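Local coordinates for protein 433aa long hypothetical phosphoribosylglycinamide formyl transferase (Pyrococcus horikoshii, PDB 2DWC) that is of unknown function but belongs to the ATP-grasp family of nucleotide-binding proteins and carries adenosine-5'-diphosphate in its pocket, at residues B[234-239]-B[244-249]; B[99-102]-B[107-110]; B[13-18]-B[59-64]; B[125-130]-B[267-272]. All coordinates share one frame; numbering follows the deposited sequence.

From the N terminus, contact 3 comes first: a loop at 13-18 meets 59-64 after 40 intervening residues that run through the first strands and helices of the preATP-grasp region. Contact 2 follows in series and closes only a short turn, between helix 95-103 and the segment 107-110. Contact 4 then opens at 125-130 and is completed at 267-272, so that contact 1, the end of a beta hairpin beside the adenosine-5'-diphosphate pocket, is nested inside its loop. None of the four cross in sequence. Contacts 2 and 4 touch in space, P110 CB lying 3.8 Å from G271 O, and so join different family regions. Contacts 1 and 3 have centres about 35 Å apart.

Contact 1: B[234-239]-B[244-249]; sequences GHYQID and ASWQPA
W246 has its CG placed between the backbone N and the carbonyl carbon (chi1 53°), which folds the indole back over the neighbouring strand, onto G234 and H235; Y236 takes the similar torsion of 75° and swings its ring over A244. The indole lies face-on against backbone: G234 CA is 3.9 Å from the centroid of its five-membered ring and H235 CA 4.0 Å from that of its six-membered ring, both CH-pi contacts. Having no side chain, G234 puts nothing between its CA and that ring. The rings of Y236 and W246 then meet rim to rim, with Y236 CD2 4.0 Å from W246 CZ3, while Y236 CE2 reaches A244 CB at 3.3 Å. These strands, 225-238 and 241-247, form an antiparallel beta hairpin in the ATP-grasp region, whose Q237 belongs to the adenosine-5'-diphosphate pocket. W246 N donates to G234 O over 2.9 Å, and a weak, bent return bond runs from G234 N to W246 O. The opposite face of the hairpin carries H235 and S245, a non-hydrogen-bonded pair with CB atoms 3.9 Å apart. Their polar ends are turned to other partners: H235 NE2 bonds E279, and S245 OG bonds T299 O and T345.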
loop_
_atom_site.group_PDB
_atom_site.type_symbol
_atom_site.label_atom_id
_atom_site.label_comp_id
_atom_site.label_asym_id
_atom_site.label_seq_id
_atom_site.Cartn_x
_atom_site.Cartn_y
_atom_site.Cartn_z
ATOM N N GLY B 234 12.375 -11.503 13.745
ATOM C CA GLY B 234 13.578 -12.293 13.634
ATOM C C GLY B 234 14.221 -12.174 12.246
ATOM O O GLY B 234 13.526 -11.844 11.269
ATOM N N HIS B 235 15.528 -12.418 12.132
ATOM C CA HIS B 235 16.166 -12.376 10.810
ATOM C C HIS B 235 17.528 -13.041 10.798
ATOM O O HIS B 235 18.072 -13.365 11.842
ATOM C CB HIS B 235 16.336 -10.923 10.322
ATOM C CG HIS B 235 17.161 -10.062 11.233
ATOM N ND1 HIS B 235 18.521 -9.903 11.076
ATOM C CD2 HIS B 235 16.810 -9.284 12.290
ATOM C CE1 HIS B 235 18.972 -9.059 11.990
ATOM N NE2 HIS B 235 17.956 -8.669 12.741
ATOM N N TYR B 236 18.081 -13.252 9.610
ATOM C CA TYR B 236 19.409 -13.835 9.558
ATOM C C TYR B 236 20.296 -13.066 8.573
ATOM O O TYR B 236 19.948 -12.898 7.391
ATOM C CB TYR B 236 19.317 -15.343 9.267
ATOM C CG TYR B 236 18.985 -15.737 7.859
ATOM C CD1 TYR B 236 19.971 -15.730 6.861
ATOM C CD2 TYR B 236 17.699 -16.134 7.517
ATOM C CE1 TYR B 236 19.683 -16.115 5.549
ATOM C CE2 TYR B 236 17.393 -16.518 6.206
ATOM C CZ TYR B 236 18.391 -16.506 5.224
ATOM O OH TYR B 236 18.097 -16.879 3.922
ATOM N N GLN B 237 21.418 -12.565 9.104
ATOM C CA GLN B 237 22.400 -11.763 8.368
ATOM C C GLN B 237 23.492 -12.578 7.689
ATOM O O GLN B 237 24.351 -13.156 8.358
ATOM C CB GLN B 237 23.068 -10.759 9.316
ATOM C CG GLN B 237 22.210 -9.565 9.694
ATOM C CD GLN B 237 22.294 -8.425 8.686
ATOM O OE1 GLN B 237 21.288 -7.782 8.374
ATOM N NE2 GLN B 237 23.498 -8.157 8.191
ATOM N N ILE B 238 23.461 -12.606 6.360
ATOM C CA ILE B 238 24.459 -13.331 5.583
ATOM C C ILE B 238 25.424 -12.355 4.908
ATOM O O ILE B 238 25.082 -11.707 3.913
ATOM C CB ILE B 238 23.795 -14.232 4.506
ATOM C CG1 ILE B 238 24.858 -14.732 3.522
ATOM C CG2 ILE B 238 22.683 -13.470 3.779
ATOM C CD1 ILE B 238 25.951 -15.566 4.165
ATOM N N ASP B 239 26.630 -12.252 5.462
ATOM C CA ASP B 239 27.655 -11.365 4.919
ATOM C C ASP B 239 27.180 -9.912 4.839
ATOM O O ASP B 239 27.138 -9.304 3.759
ATOM C CB ASP B 239 28.105 -11.858 3.531
ATOM C CG ASP B 239 29.187 -12.944 3.606
ATOM O OD1 ASP B 239 30.335 -12.615 3.987
ATOM O OD2 ASP B 239 28.890 -14.122 3.288
ATOM N N ALA B 244 16.448 -12.780 4.897
ATOM C CA ALA B 244 15.060 -13.117 5.246
ATOM C C ALA B 244 14.728 -12.556 6.619
ATOM O O ALA B 244 15.629 -12.433 7.451
ATOM C CB ALA B 244 14.876 -14.662 5.286
ATOM N N SER B 245 13.463 -12.214 6.859
ATOM C CA SER B 245 13.037 -11.730 8.178
ATOM C C SER B 245 11.631 -12.223 8.414
ATOM O O SER B 245 10.938 -12.656 7.472
ATOM C CB SER B 245 13.075 -10.195 8.267
ATOM O OG SER B 245 12.157 -9.646 7.317
ATOM N N TRP B 246 11.176 -12.187 9.667
ATOM C CA TRP B 246 9.850 -12.703 9.909
ATOM C C TRP B 246 9.346 -12.133 11.203
ATOM O O TRP B 246 10.132 -11.666 12.032
ATOM C CB TRP B 246 9.868 -14.269 9.998
ATOM C CG TRP B 246 10.889 -14.819 11.012
ATOM C CD1 TRP B 246 10.696 -15.073 12.361
ATOM C CD2 TRP B 246 12.258 -15.098 10.740
ATOM N NE1 TRP B 246 11.904 -15.491 12.934
ATOM C CE2 TRP B 246 12.864 -15.509 11.951
ATOM C CE3 TRP B 246 13.044 -15.046 9.574
ATOM C CZ2 TRP B 246 14.225 -15.861 12.025
ATOM C CZ3 TRP B 246 14.393 -15.400 9.646
ATOM C CH2 TRP B 246 14.971 -15.803 10.874
ATOM N N GLN B 247 8.028 -12.179 11.381
ATOM C CA GLN B 247 7.433 -11.667 12.627
ATOM C C GLN B 247 6.302 -12.614 12.978
ATOM O O GLN B 247 5.532 -12.990 12.120
ATOM C CB GLN B 247 6.855 -10.258 12.422
ATOM C CG GLN B 247 6.520 -9.517 13.739
ATOM C CD GLN B 247 5.862 -8.159 13.491
ATOM O OE1 GLN B 247 4.941 -8.057 12.663
ATOM N NE2 GLN B 247 6.291 -7.125 14.231
ATOM N N PRO B 248 6.182 -13.019 14.255
ATOM C CA PRO B 248 7.037 -12.652 15.388
ATOM C C PRO B 248 8.217 -13.600 15.527
ATOM O O PRO B 248 8.183 -14.745 15.052
ATOM C CB PRO B 248 6.086 -12.753 16.579
ATOM C CG PRO B 248 5.249 -14.034 16.230
ATOM C CD PRO B 248 5.075 -13.920 14.667
ATOM N N ALA B 249 9.280 -13.114 16.139
ATOM C CA ALA B 249 10.452 -13.960 16.384
ATOM C C ALA B 249 10.012 -15.052 17.389
ATOM O O ALA B 249 9.240 -14.786 18.300
ATOM C CB ALA B 249 11.569 -13.120 16.984
#

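Contact 2: B[99-102]-B[107-110]; sequences FEFE and FVVP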
loop_
_atom_site.group_PDB
_atom_site.type_symbol
_atom_site.label_atom_id
_atom_site.label_comp_id
_atom_site.label_asym_id
_atom_site.label_seq_id
_atom_site.Cartn_x
_atom_site.Cartn_y
_atom_site.Cartn_z
ATOM N N PHE B 99 22.679 18.694 11.166
ATOM C CA PHE B 99 22.682 19.503 12.389
ATOM C C PHE B 99 22.324 20.936 12.053
ATOM O O PHE B 99 21.643 21.592 12.834
ATOM C CB PHE B 99 24.071 19.504 13.079
ATOM C CG PHE B 99 24.389 18.221 13.837
ATOM C CD1 PHE B 99 25.276 17.284 13.326
ATOM C CD2 PHE B 99 23.815 17.991 15.084
ATOM C CE1 PHE B 99 25.600 16.143 14.039
ATOM C CE2 PHE B 99 24.133 16.835 15.823
ATOM C CZ PHE B 99 25.018 15.924 15.305
ATOM N N GLU B 100 22.773 21.422 10.884
ATOM C CA GLU B 100 22.465 22.811 10.525
ATOM C C GLU B 100 20.964 23.011 10.239
ATOM O O GLU B 100 20.383 24.032 10.613
ATOM C CB GLU B 100 23.279 23.221 9.310
ATOM C CG GLU B 100 24.754 23.404 9.656
ATOM C CD GLU B 100 25.608 23.826 8.495
ATOM O OE1 GLU B 100 25.053 24.280 7.456
ATOM O OE2 GLU B 100 26.850 23.701 8.641
ATOM N N PHE B 101 20.341 22.032 9.564
ATOM C CA PHE B 101 18.905 22.141 9.275
ATOM C C PHE B 101 18.138 22.294 10.589
ATOM O O PHE B 101 17.217 23.112 10.723
ATOM C CB PHE B 101 18.340 20.893 8.553
ATOM C CG PHE B 101 19.023 20.559 7.232
ATOM C CD1 PHE B 101 19.577 21.579 6.446
ATOM C CD2 PHE B 101 19.111 19.232 6.792
ATOM C CE1 PHE B 101 20.241 21.263 5.204
ATOM C CE2 PHE B 101 19.771 18.895 5.552
ATOM C CZ PHE B 101 20.340 19.942 4.769
ATOM N N GLU B 102 18.490 21.441 11.533
ATOM C CA GLU B 102 17.787 21.435 12.837
ATOM C C GLU B 102 17.975 22.746 13.563
ATOM O O GLU B 102 17.010 23.306 14.125
ATOM C CB GLU B 102 18.335 20.218 13.608
ATOM C CG GLU B 102 17.791 19.895 14.936
ATOM C CD GLU B 102 18.428 18.588 15.387
ATOM O OE1 GLU B 102 19.604 18.634 15.846
ATOM O OE2 GLU B 102 17.768 17.526 15.223
ATOM N N PHE B 107 12.734 20.150 10.934
ATOM C CA PHE B 107 12.661 18.938 11.723
ATOM C C PHE B 107 13.363 17.727 11.074
ATOM O O PHE B 107 12.868 17.145 10.108
ATOM C CB PHE B 107 11.175 18.618 12.017
ATOM C CG PHE B 107 10.977 17.389 12.859
ATOM C CD1 PHE B 107 11.785 17.168 13.992
ATOM C CD2 PHE B 107 10.000 16.453 12.530
ATOM C CE1 PHE B 107 11.621 16.020 14.795
ATOM C CE2 PHE B 107 9.825 15.281 13.353
ATOM C CZ PHE B 107 10.653 15.091 14.480
ATOM N N VAL B 108 14.527 17.393 11.616
ATOM C CA VAL B 108 15.323 16.242 11.180
ATOM C C VAL B 108 14.951 15.051 12.063
ATOM O O VAL B 108 14.947 15.144 13.310
ATOM C CB VAL B 108 16.811 16.568 11.317
ATOM C CG1 VAL B 108 17.674 15.368 10.942
ATOM C CG2 VAL B 108 17.142 17.771 10.407
ATOM N N VAL B 109 14.651 13.927 11.414
ATOM C CA VAL B 109 14.168 12.712 12.085
ATOM C C VAL B 109 15.247 11.689 12.383
ATOM O O VAL B 109 16.077 11.384 11.516
ATOM C CB VAL B 109 13.147 12.009 11.152
ATOM C CG1 VAL B 109 12.803 10.586 11.652
ATOM C CG2 VAL B 109 11.895 12.901 11.026
ATOM N N PRO B 110 15.289 11.164 13.619
ATOM C CA PRO B 110 14.429 11.447 14.793
ATOM C C PRO B 110 14.932 12.756 15.409
ATOM O O PRO B 110 14.158 13.516 16.027
ATOM C CB PRO B 110 14.628 10.205 15.671
ATOM C CG PRO B 110 16.051 9.816 15.375
ATOM C CD PRO B 110 16.176 10.012 13.863
HETATM O O HOH W 1 15.118 17.552 14.621
#
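V108 extends its CG2 methyl toward the last turn of helix 95-103, where it rests on F101 CB at 3.8 Å. The same methyl sits at the edge of the F101 phenyl, near the ring plane, so the valine meets the root and rim of the aromatic group while the ring itself points on to helix 71-81, where it makes an edge-to-face stack with W75 and touches L74 and V78. CG2 is also the atom nearest the helix backbone, 4.1 Å from E102 N.

E102 supplies the polar half of the contact. Its CG is anti to the backbone N (chi1 -177°) and the chain stays extended beyond it, which carries the carboxylate past V108 at about a right angle to the valine side chain. OE2 comes to 4.1 Å from V108 CB, a van der Waals approach. The link between E102 and the loop is made by a water, which donates to E102 OE2 over 2.7 Å and to V108 O, also at 2.7 Å. OE2 further accepts from A112 N at the start of helix 112-118, so one carboxylate oxygen ties the outgoing helix, the loop and the next helix together.

F107 and V109 both hydrogen-bond through their backbones to I86 on strand 85-88, an outermost strand of the four-stranded parallel sheet. The path from strand to helix and back beside that strand resembles a beta-alpha-beta crossover whose returning limb is irregular, as suits the Rossmann-like preATP-grasp domain.

Contact 3: B[13-18]-B[59-64]; sequences TATTDS and VAHRSY
H61 sends its imidazole toward the turn at 13-16, where two methyl groups approach it obliquely. A14 CB sits against the NE2–CE1 bond, 3.5 Å from H61 NE2 and nearly as close to CE1, while T15 CG2 comes in beside it, 3.8 Å from H61 CD2. The T15 side chain crosses that of the histidine at about a right angle. T15 presents carbon because its OG1 is turned between the backbone N and the carbonyl carbon (chi1 81°) and donates to A14 O at 2.6 Å, with the methyl left facing H61.

Both ring nitrogens have partners outside the turn: ND1 bonds V45 N on the adjacent strand, and NE2 bonds Q58 of the second subunit. Bonds at both ring nitrogens should fix its rotation. The turn is braced from within as well. T13 O accepts from T16 N at 3.2 Å and from T16 OG1 at 2.8 Å, and T16 OG1 in turn receives S18 N, an ST turn.

Beyond it, D17 makes a salt bridge with R416 of the second subunit, so the loop also belongs to the subunit interface. The arrangement is a type II beta turn, with T15 at positive phi (76°), laid against the start of strand 62-65, an outermost strand of the parallel Rossmann-like sheet.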
loop_
_atom_site.group_PDB
_atom_site.type_symbol
_atom_site.label_atom_id
_atom_site.label_comp_id
_atom_site.label_asym_id
_atom_site.label_seq_id
_atom_site.Cartn_x
_atom_site.Cartn_y
_atom_site.Cartn_z
ATOM N N THR B 13 -3.603 19.198 1.790
ATOM C CA THR B 13 -3.599 18.373 0.559
ATOM C C THR B 13 -2.422 18.633 -0.337
ATOM O O THR B 13 -2.181 19.769 -0.724
ATOM C CB THR B 13 -4.907 18.678 -0.243
ATOM O OG1 THR B 13 -6.033 18.288 0.549
ATOM C CG2 THR B 13 -5.017 17.859 -1.584
ATOM N N ALA B 14 -1.708 17.562 -0.655
ATOM C CA ALA B 14 -0.543 17.637 -1.555
ATOM C C ALA B 14 -0.919 18.359 -2.852
ATOM O O ALA B 14 -2.054 18.226 -3.375
ATOM C CB ALA B 14 -0.087 16.189 -1.916
ATOM N N THR B 15 0.081 19.066 -3.399
ATOM C CA THR B 15 0.013 19.835 -4.628
ATOM C C THR B 15 -0.736 21.188 -4.494
ATOM O O THR B 15 -0.741 21.961 -5.438
ATOM C CB THR B 15 -0.563 19.070 -5.876
ATOM O OG1 THR B 15 -2.008 19.034 -5.867
ATOM C CG2 THR B 15 0.019 17.652 -5.959
ATOM N N THR B 16 -1.300 21.469 -3.317
ATOM C CA THR B 16 -2.003 22.730 -3.082
ATOM C C THR B 16 -1.255 23.453 -1.986
ATOM O O THR B 16 -0.335 22.904 -1.382
ATOM C CB THR B 16 -3.491 22.540 -2.604
ATOM O OG1 THR B 16 -3.522 22.132 -1.218
ATOM C CG2 THR B 16 -4.177 21.476 -3.456
ATOM N N ASP B 17 -1.646 24.695 -1.719
ATOM C CA ASP B 17 -0.928 25.411 -0.673
ATOM C C ASP B 17 -1.242 24.927 0.748
ATOM O O ASP B 17 -0.608 25.390 1.690
ATOM C CB ASP B 17 -1.160 26.925 -0.776
ATOM C CG ASP B 17 -2.565 27.316 -0.315
ATOM O OD1 ASP B 17 -2.675 28.024 0.687
ATOM O OD2 ASP B 17 -3.547 26.904 -0.940
ATOM N N SER B 18 -2.174 23.992 0.941
ATOM C CA SER B 18 -2.391 23.525 2.332
ATOM C C SER B 18 -1.536 22.271 2.627
ATOM O O SER B 18 -1.534 21.714 3.724
ATOM C CB SER B 18 -3.868 23.178 2.584
ATOM O OG SER B 18 -4.293 22.084 1.779
ATOM N N VAL B 59 7.403 7.252 -7.101
ATOM C CA VAL B 59 6.115 7.433 -6.414
ATOM C C VAL B 59 5.936 8.868 -5.873
ATOM O O VAL B 59 4.824 9.334 -5.717
ATOM C CB VAL B 59 6.001 6.435 -5.236
ATOM C CG1 VAL B 59 4.861 6.846 -4.278
ATOM C CG2 VAL B 59 5.686 5.016 -5.832
ATOM N N ALA B 60 7.044 9.564 -5.691
ATOM C CA ALA B 60 7.024 10.919 -5.162
ATOM C C ALA B 60 6.447 11.955 -6.118
ATOM O O ALA B 60 6.359 11.759 -7.337
ATOM C CB ALA B 60 8.457 11.319 -4.780
ATOM N N HIS B 61 6.041 13.073 -5.555
ATOM C CA HIS B 61 5.553 14.174 -6.382
ATOM C C HIS B 61 6.716 14.838 -7.156
ATOM O O HIS B 61 6.547 15.236 -8.314
ATOM C CB HIS B 61 4.919 15.238 -5.489
ATOM C CG HIS B 61 3.645 14.778 -4.856
ATOM N ND1 HIS B 61 3.600 14.243 -3.589
ATOM C CD2 HIS B 61 2.364 14.759 -5.327
ATOM C CE1 HIS B 61 2.353 13.902 -3.300
ATOM N NE2 HIS B 61 1.585 14.201 -4.335
ATOM N N ARG B 62 7.887 14.970 -6.529
ATOM C CA ARG B 62 9.031 15.620 -7.211
ATOM C C ARG B 62 10.313 14.983 -6.698
ATOM O O ARG B 62 10.324 14.413 -5.597
ATOM C CB ARG B 62 9.135 17.113 -6.804
ATOM C CG ARG B 62 8.438 18.192 -7.590
ATOM C CD ARG B 62 8.956 19.604 -7.068
ATOM N NE ARG B 62 8.727 19.914 -5.635
ATOM C CZ ARG B 62 7.536 19.808 -5.054
ATOM N NH1 ARG B 62 6.487 19.408 -5.759
ATOM N NH2 ARG B 62 7.375 20.095 -3.768
ATOM N N SER B 63 11.417 15.160 -7.427
ATOM C CA SER B 63 12.680 14.569 -6.938
ATOM C C SER B 63 13.853 15.518 -7.211
ATOM O O SER B 63 13.732 16.426 -8.042
ATOM C CB SER B 63 12.875 13.210 -7.613
ATOM O OG SER B 63 13.103 13.380 -9.012
ATOM N N TYR B 64 14.956 15.310 -6.487
ATOM C CA TYR B 64 16.204 16.051 -6.702
ATOM C C TYR B 64 17.290 14.974 -6.719
ATOM O O TYR B 64 17.211 14.025 -5.970
ATOM C CB TYR B 64 16.520 17.020 -5.565
ATOM C CG TYR B 64 15.614 18.221 -5.511
ATOM C CD1 TYR B 64 14.375 18.162 -4.888
ATOM C CD2 TYR B 64 16.037 19.461 -6.053
ATOM C CE1 TYR B 64 13.549 19.307 -4.788
ATOM C CE2 TYR B 64 15.242 20.598 -5.954
ATOM C CZ TYR B 64 14.004 20.523 -5.318
ATOM O OH TYR B 64 13.300 21.679 -5.189
#

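Contact 4: B[125-130]-B[267-272]; sequences RETLVK and TDVLGG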
loop_
_atom_site.group_PDB
_atom_site.type_symbol
_atom_site.label_atom_id
_atom_site.label_comp_id
_atom_site.label_asym_id
_atom_site.label_seq_id
_atom_site.Cartn_x
_atom_site.Cartn_y
_atom_site.Cartn_z
ATOM N N ARG B 125 28.243 2.326 20.780
ATOM C CA ARG B 125 28.471 1.362 21.854
ATOM C C ARG B 125 28.548 2.074 23.196
ATOM O O ARG B 125 27.943 1.637 24.178
ATOM C CB ARG B 125 29.748 0.546 21.581
ATOM C CG ARG B 125 30.038 -0.559 22.637
ATOM C CD ARG B 125 28.829 -1.457 22.974
ATOM N NE ARG B 125 28.296 -2.214 21.822
ATOM C CZ ARG B 125 28.565 -3.486 21.561
ATOM N NH1 ARG B 125 29.378 -4.170 22.357
ATOM N NH2 ARG B 125 27.982 -4.090 20.531
ATOM N N GLU B 126 29.269 3.189 23.268
ATOM C CA GLU B 126 29.351 3.896 24.542
ATOM C C GLU B 126 27.991 4.436 24.975
ATOM O O GLU B 126 27.687 4.510 26.167
ATOM C CB GLU B 126 30.389 5.023 24.450
ATOM C CG GLU B 126 31.828 4.494 24.269
ATOM C CD GLU B 126 32.170 3.387 25.278
ATOM O OE1 GLU B 126 32.404 2.229 24.857
ATOM O OE2 GLU B 126 32.182 3.677 26.488
ATOM N N THR B 127 27.159 4.813 24.003
ATOM C CA THR B 127 25.828 5.298 24.343
ATOM C C THR B 127 25.025 4.153 24.965
ATOM O O THR B 127 24.326 4.349 25.963
ATOM C CB THR B 127 25.102 5.862 23.076
ATOM O OG1 THR B 127 25.835 6.999 22.593
ATOM C CG2 THR B 127 23.665 6.298 23.401
ATOM N N LEU B 128 25.114 2.963 24.365
ATOM C CA LEU B 128 24.386 1.820 24.915
ATOM C C LEU B 128 24.878 1.425 26.304
ATOM O O LEU B 128 24.080 1.117 27.178
ATOM C CB LEU B 128 24.514 0.591 24.015
ATOM C CG LEU B 128 23.438 0.390 22.930
ATOM C CD1 LEU B 128 23.172 1.694 22.216
ATOM C CD2 LEU B 128 23.891 -0.696 21.953
ATOM N N VAL B 129 26.193 1.414 26.486
ATOM C CA VAL B 129 26.751 0.991 27.764
ATOM C C VAL B 129 26.667 2.056 28.855
ATOM O O VAL B 129 26.174 1.783 29.940
ATOM C CB VAL B 129 28.245 0.551 27.598
ATOM C CG1 VAL B 129 28.824 0.136 28.973
ATOM C CG2 VAL B 129 28.352 -0.597 26.600
ATOM N N LYS B 130 27.122 3.273 28.565
ATOM C CA LYS B 130 27.124 4.348 29.570
ATOM C C LYS B 130 25.813 5.082 29.792
ATOM O O LYS B 130 25.491 5.431 30.924
ATOM C CB LYS B 130 28.191 5.395 29.247
ATOM C CG LYS B 130 29.575 4.850 28.947
ATOM C CD LYS B 130 30.109 4.031 30.097
ATOM C CE LYS B 130 31.496 3.475 29.753
ATOM N NZ LYS B 130 31.952 2.433 30.728
ATOM N N THR B 267 15.970 3.817 23.091
ATOM C CA THR B 267 15.251 4.913 22.435
ATOM C C THR B 267 15.004 6.103 23.360
ATOM O O THR B 267 14.957 7.241 22.897
ATOM C CB THR B 267 13.939 4.414 21.765
ATOM O OG1 THR B 267 13.051 3.899 22.754
ATOM C CG2 THR B 267 14.269 3.308 20.731
ATOM N N ASP B 268 14.842 5.875 24.669
ATOM C CA ASP B 268 14.682 7.013 25.596
ATOM C C ASP B 268 15.958 7.880 25.526
ATOM O O ASP B 268 15.887 9.114 25.659
ATOM C CB ASP B 268 14.520 6.511 27.045
ATOM C CG ASP B 268 13.114 6.033 27.357
ATOM O OD1 ASP B 268 12.952 5.429 28.445
ATOM O OD2 ASP B 268 12.169 6.238 26.545
ATOM N N VAL B 269 17.124 7.253 25.377
ATOM C CA VAL B 269 18.356 8.037 25.254
ATOM C C VAL B 269 18.475 8.747 23.885
ATOM O O VAL B 269 18.865 9.921 23.816
ATOM C CB VAL B 269 19.599 7.161 25.453
ATOM C CG1 VAL B 269 20.866 7.959 25.115
ATOM C CG2 VAL B 269 19.656 6.680 26.931
ATOM N N LEU B 270 18.157 8.045 22.795
ATOM C CA LEU B 270 18.297 8.682 21.481
ATOM C C LEU B 270 17.282 9.811 21.293
ATOM O O LEU B 270 17.615 10.840 20.706
ATOM C CB LEU B 270 18.214 7.626 20.347
ATOM C CG LEU B 270 19.351 6.591 20.390
ATOM C CD1 LEU B 270 19.115 5.545 19.304
ATOM C CD2 LEU B 270 20.734 7.292 20.185
ATOM N N GLY B 271 16.059 9.608 21.792
ATOM C CA GLY B 271 15.027 10.634 21.739
ATOM C C GLY B 271 14.429 10.887 20.355
ATOM O O GLY B 271 14.568 10.036 19.476
ATOM N N GLY B 272 13.775 12.043 20.195
ATOM C CA GLY B 272 13.171 12.410 18.915
ATOM C C GLY B 272 11.841 11.733 18.659
ATOM O O GLY B 272 11.162 11.261 19.581
#
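T127 directs its CB from helix 121-132 toward helix 253-270, and the branches there part company. CG2, anti to the backbone N, reaches across and meets V269 CG1 at 3.7 Å. Its next neighbour is L270 CD2, at a looser 4.5 Å. OG1 sits beside the backbone N instead (chi1 -64°) and bonds R123 O one turn earlier in its own helix, so the hydroxyl is satisfied locally and, within these two segments, it is the methyl that makes the contact. The T127 and V269 side chains run antiparallel, side by side, and the joint is slender: 89 Å² is buried in all, with the CA atoms of T127 and V269 8.0 Å apart. Both helices belong to the ATP-grasp region and rest on strand 286-293, L128 against A289 and L270 against V292; that strand also supplies N290 and E291 to the adenosine-5'-diphosphate pocket. L270 additionally packs on F276 of strand 274-283. The second helix ends just past the contact: G271 N still bonds T267 O at 2.8 Å, but G271 itself leaves helical geometry with a phi of 72°. On the first helix, R125 hydrogen-bonds S137, another residue of the pocket.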